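Local coordinates for protein aspartate--tRNA(Asp/Asn) ligase (Thermus thermophilus, PDB 1N9W) that attaches L-aspartate, first activated by ATP to Asp-AMP, to both tRNA(Asp) and tRNA(Asn), acting as a homodimeric non-discriminating class II aminoacyl-tRNA synthetase, at residues Ala225-Glu234 / Thr333-Phe341. Numbering follows the deposited sequence.
Sequences ADEEDLMRLE and TTRSFDLLF
Glu-227, Leu-230, Met-231 and Glu-234 face Arg-335, Phe-337 and Leu-339 where helix 227-234 runs nearly parallel to strand 336-341, their axes 19° apart and 9.1 Å at closest. Phe-337, with the most area buried here, spans helix and strand. With CG set between its backbone N and carbonyl carbon (chi1 65°), its ring points into the helix: Met-231 CG sits over the centre of one face, 3.7 Å from the centroid, a CH-pi contact. The flexible thioether then bends at chi3, bringing CE to 3.5 Å from Phe-337 CD2, while Leu-230 CB meets the ring edge at CE2. This helix packs on the mostly antiparallel sheet of the class II synthetase catalytic domain, where Phe-313 of strand 311-315 meets Phe-337 with ring planes about perpendicular. Were Phe-337 an alanine, Met-231 CG and Leu-230 CB would be likely to face a gap. Glu-234, its CG anti to the backbone N (chi1 170°), extends to the sheet; its OE2 hydrogen-bonds Thr-347, whereas OE1, buried at the Phe-337 ring edge, has no partner in the model. Glu-227 OE2 rests on the aliphatic stem of Arg-335, 3.3 Å from its CG and well out of the guanidinium plane, so only charge attracts them; Arg-335 NH1 hydrogen-bonds Gln-351.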
loop_
_atom_site.group_PDB
_atom_site.type_symbol
_atom_site.label_atom_id
_atom_site.label_comp_id
_atom_site.label_asym_id
_atom_site.label_seq_id
_atom_site.Cartn_x
_atom_site.Cartn_y
_atom_site.Cartn_z
ATOM N N ALA B 225 -7.788 -23.504 11.444
ATOM C CA ALA B 225 -8.107 -24.913 11.649
ATOM C C ALA B 225 -7.310 -25.760 10.657
ATOM O O ALA B 225 -6.808 -26.822 11.009
ATOM C CB ALA B 225 -9.609 -25.145 11.458
ATOM N N ASP B 226 -7.200 -25.270 9.423
ATOM C CA ASP B 226 -6.469 -25.954 8.350
ATOM C C ASP B 226 -6.305 -25.021 7.146
ATOM O O ASP B 226 -6.687 -23.851 7.206
ATOM C CB ASP B 226 -7.218 -27.220 7.921
ATOM C CG ASP B 226 -8.712 -26.989 7.769
ATOM O OD1 ASP B 226 -9.112 -25.891 7.318
ATOM O OD2 ASP B 226 -9.490 -27.910 8.088
ATOM N N GLU B 227 -5.750 -25.533 6.048
ATOM C CA GLU B 227 -5.547 -24.711 4.853
ATOM C C GLU B 227 -6.872 -24.252 4.244
ATOM O O GLU B 227 -6.910 -23.305 3.456
ATOM C CB GLU B 227 -4.727 -25.470 3.793
ATOM C CG GLU B 227 -5.499 -26.520 2.990
ATOM C CD GLU B 227 -5.816 -27.778 3.786
ATOM O OE1 GLU B 227 -6.472 -28.682 3.228
ATOM O OE2 GLU B 227 -5.409 -27.866 4.964
ATOM N N GLU B 228 -7.955 -24.920 4.627
ATOM C CA GLU B 228 -9.281 -24.599 4.122
ATOM C C GLU B 228 -9.719 -23.200 4.539
ATOM O O GLU B 228 -10.543 -22.576 3.869
ATOM C CB GLU B 228 -10.296 -25.630 4.627
ATOM C CG GLU B 228 -11.569 -25.701 3.803
ATOM C CD GLU B 228 -11.288 -26.015 2.344
ATOM O OE1 GLU B 228 -10.519 -26.966 2.078
ATOM O OE2 GLU B 228 -11.833 -25.313 1.462
ATOM N N ASP B 229 -9.181 -22.715 5.654
ATOM C CA ASP B 229 -9.523 -21.369 6.117
ATOM C C ASP B 229 -8.942 -20.346 5.146
ATOM O O ASP B 229 -9.569 -19.325 4.860
ATOM C CB ASP B 229 -8.966 -21.102 7.517
ATOM C CG ASP B 229 -9.766 -21.784 8.598
ATOM O OD1 ASP B 229 -10.964 -22.064 8.375
ATOM O OD2 ASP B 229 -9.207 -22.029 9.686
ATOM N N LEU B 230 -7.746 -20.640 4.643
ATOM C CA LEU B 230 -7.058 -19.764 3.703
ATOM C C LEU B 230 -7.815 -19.657 2.379
ATOM O O LEU B 230 -7.999 -18.554 1.848
ATOM C CB LEU B 230 -5.640 -20.281 3.452
ATOM C CG LEU B 230 -4.837 -20.667 4.691
ATOM C CD1 LEU B 230 -3.451 -21.148 4.280
ATOM C CD2 LEU B 230 -4.730 -19.473 5.622
ATOM N N MET B 231 -8.253 -20.801 1.850
ATOM C CA MET B 231 -8.988 -20.825 0.583
ATOM C C MET B 231 -10.308 -20.060 0.681
ATOM O O MET B 231 -10.634 -19.263 -0.202
ATOM C CB MET B 231 -9.223 -22.280 0.119
ATOM C CG MET B 231 -8.052 -22.858 -0.699
ATOM S SD MET B 231 -8.180 -24.616 -1.226
ATOM C CE MET B 231 -7.246 -25.422 0.098
ATOM N N ARG B 232 -11.057 -20.285 1.755
ATOM C CA ARG B 232 -12.317 -19.578 1.940
ATOM C C ARG B 232 -12.055 -18.072 2.085
ATOM O O ARG B 232 -12.839 -17.253 1.608
ATOM C CB ARG B 232 -13.052 -20.114 3.173
ATOM C CG ARG B 232 -13.836 -21.402 2.908
ATOM C CD ARG B 232 -13.723 -22.377 4.069
ATOM N NE ARG B 232 -13.971 -21.726 5.354
ATOM C CZ ARG B 232 -13.649 -22.258 6.529
ATOM N NH1 ARG B 232 -13.068 -23.454 6.578
ATOM N NH2 ARG B 232 -13.900 -21.594 7.651
ATOM N N LEU B 233 -10.951 -17.716 2.733
ATOM C CA LEU B 233 -10.597 -16.319 2.915
ATOM C C LEU B 233 -10.278 -15.672 1.567
ATOM O O LEU B 233 -10.802 -14.611 1.238
ATOM C CB LEU B 233 -9.381 -16.178 3.832
ATOM C CG LEU B 233 -8.730 -14.773 3.848
ATOM C CD1 LEU B 233 -9.628 -13.809 4.594
ATOM C CD2 LEU B 233 -7.360 -14.837 4.512
ATOM N N GLU B 234 -9.415 -16.321 0.793
ATOM C CA GLU B 234 -9.034 -15.796 -0.506
ATOM C C GLU B 234 -10.218 -15.580 -1.439
ATOM O O GLU B 234 -10.230 -14.630 -2.232
ATOM C CB GLU B 234 -8.000 -16.698 -1.171
ATOM C CG GLU B 234 -7.752 -16.326 -2.610
ATOM C CD GLU B 234 -6.432 -16.850 -3.150
ATOM O OE1 GLU B 234 -5.997 -17.943 -2.725
ATOM O OE2 GLU B 234 -5.848 -16.163 -4.013
ATOM N N THR B 333 1.159 -35.952 0.839
ATOM C CA THR B 333 0.801 -34.595 0.436
ATOM C C THR B 333 1.122 -33.533 1.486
ATOM O O THR B 333 1.874 -33.775 2.433
ATOM C CB THR B 333 -0.706 -34.492 0.087
ATOM O OG1 THR B 333 -1.494 -34.740 1.257
ATOM C CG2 THR B 333 -1.076 -35.502 -0.988
ATOM N N THR B 334 0.548 -32.350 1.290
ATOM C CA THR B 334 0.729 -31.215 2.190
ATOM C C THR B 334 -0.533 -30.364 2.168
ATOM O O THR B 334 -1.356 -30.487 1.262
ATOM C CB THR B 334 1.918 -30.328 1.757
ATOM O OG1 THR B 334 1.814 -30.037 0.360
ATOM C CG2 THR B 334 3.235 -31.024 2.031
ATOM N N ARG B 335 -0.684 -29.505 3.171
ATOM C CA ARG B 335 -1.844 -28.627 3.254
ATOM C C ARG B 335 -1.590 -27.348 2.464
ATOM O O ARG B 335 -1.779 -26.240 2.969
ATOM C CB ARG B 335 -2.143 -28.284 4.710
ATOM C CG ARG B 335 -2.581 -29.471 5.533
ATOM C CD ARG B 335 -2.913 -29.045 6.946
ATOM N NE ARG B 335 -3.389 -30.166 7.745
ATOM C CZ ARG B 335 -3.770 -30.069 9.011
ATOM N NH1 ARG B 335 -3.730 -28.895 9.629
ATOM N NH2 ARG B 335 -4.191 -31.146 9.661
ATOM N N SER B 336 -1.155 -27.518 1.222
ATOM C CA SER B 336 -0.865 -26.401 0.339
ATOM C C SER B 336 -1.878 -26.357 -0.801
ATOM O O SER B 336 -2.610 -27.323 -1.029
ATOM C CB SER B 336 0.548 -26.542 -0.230
ATOM O OG SER B 336 0.683 -27.763 -0.936
ATOM N N PHE B 337 -1.916 -25.229 -1.509
ATOM C CA PHE B 337 -2.834 -25.050 -2.630
ATOM C C PHE B 337 -2.362 -23.941 -3.575
ATOM O O PHE B 337 -1.617 -23.046 -3.179
ATOM C CB PHE B 337 -4.250 -24.732 -2.116
ATOM C CG PHE B 337 -4.360 -23.418 -1.377
ATOM C CD1 PHE B 337 -4.414 -22.211 -2.071
ATOM C CD2 PHE B 337 -4.380 -23.388 0.014
ATOM C CE1 PHE B 337 -4.486 -20.993 -1.391
ATOM C CE2 PHE B 337 -4.452 -22.175 0.703
ATOM C CZ PHE B 337 -4.503 -20.978 -0.003
ATOM N N ASP B 338 -2.802 -24.023 -4.827
ATOM C CA ASP B 338 -2.468 -23.047 -5.852
ATOM C C ASP B 338 -3.768 -22.642 -6.503
ATOM O O ASP B 338 -4.630 -23.486 -6.730
ATOM C CB ASP B 338 -1.551 -23.666 -6.905
ATOM C CG ASP B 338 -0.091 -23.473 -6.591
ATOM O OD1 ASP B 338 0.236 -23.214 -5.416
ATOM O OD2 ASP B 338 0.737 -23.584 -7.523
ATOM N N LEU B 339 -3.922 -21.355 -6.794
ATOM C CA LEU B 339 -5.147 -20.896 -7.438
ATOM C C LEU B 339 -4.874 -20.645 -8.912
ATOM O O LEU B 339 -3.933 -19.934 -9.266
ATOM C CB LEU B 339 -5.663 -19.613 -6.782
ATOM C CG LEU B 339 -6.841 -18.940 -7.491
ATOM C CD1 LEU B 339 -8.019 -19.905 -7.579
ATOM C CD2 LEU B 339 -7.236 -17.676 -6.745
ATOM N N LEU B 340 -5.684 -21.249 -9.770
ATOM C CA LEU B 340 -5.535 -21.059 -11.201
ATOM C C LEU B 340 -6.641 -20.154 -11.688
ATOM O O LEU B 340 -7.821 -20.430 -11.474
ATOM C CB LEU B 340 -5.620 -22.394 -11.942
ATOM C CG LEU B 340 -4.481 -23.376 -11.696
ATOM C CD1 LEU B 340 -4.706 -24.614 -12.556
ATOM C CD2 LEU B 340 -3.153 -22.718 -12.039
ATOM N N PHE B 341 -6.256 -19.060 -12.328
ATOM C CA PHE B 341 -7.228 -18.116 -12.849
ATOM C C PHE B 341 -7.106 -18.091 -14.360
ATOM O O PHE B 341 -6.095 -17.656 -14.907
ATOM C CB PHE B 341 -6.975 -16.724 -12.268
ATOM C CG PHE B 341 -7.895 -15.664 -12.802
ATOM C CD1 PHE B 341 -9.276 -15.859 -12.818
ATOM C CD2 PHE B 341 -7.383 -14.459 -13.268
ATOM C CE1 PHE B 341 -10.128 -14.863 -13.282
ATOM C CE2 PHE B 341 -8.226 -13.462 -13.732
ATOM C CZ PHE B 341 -9.603 -13.662 -13.744
#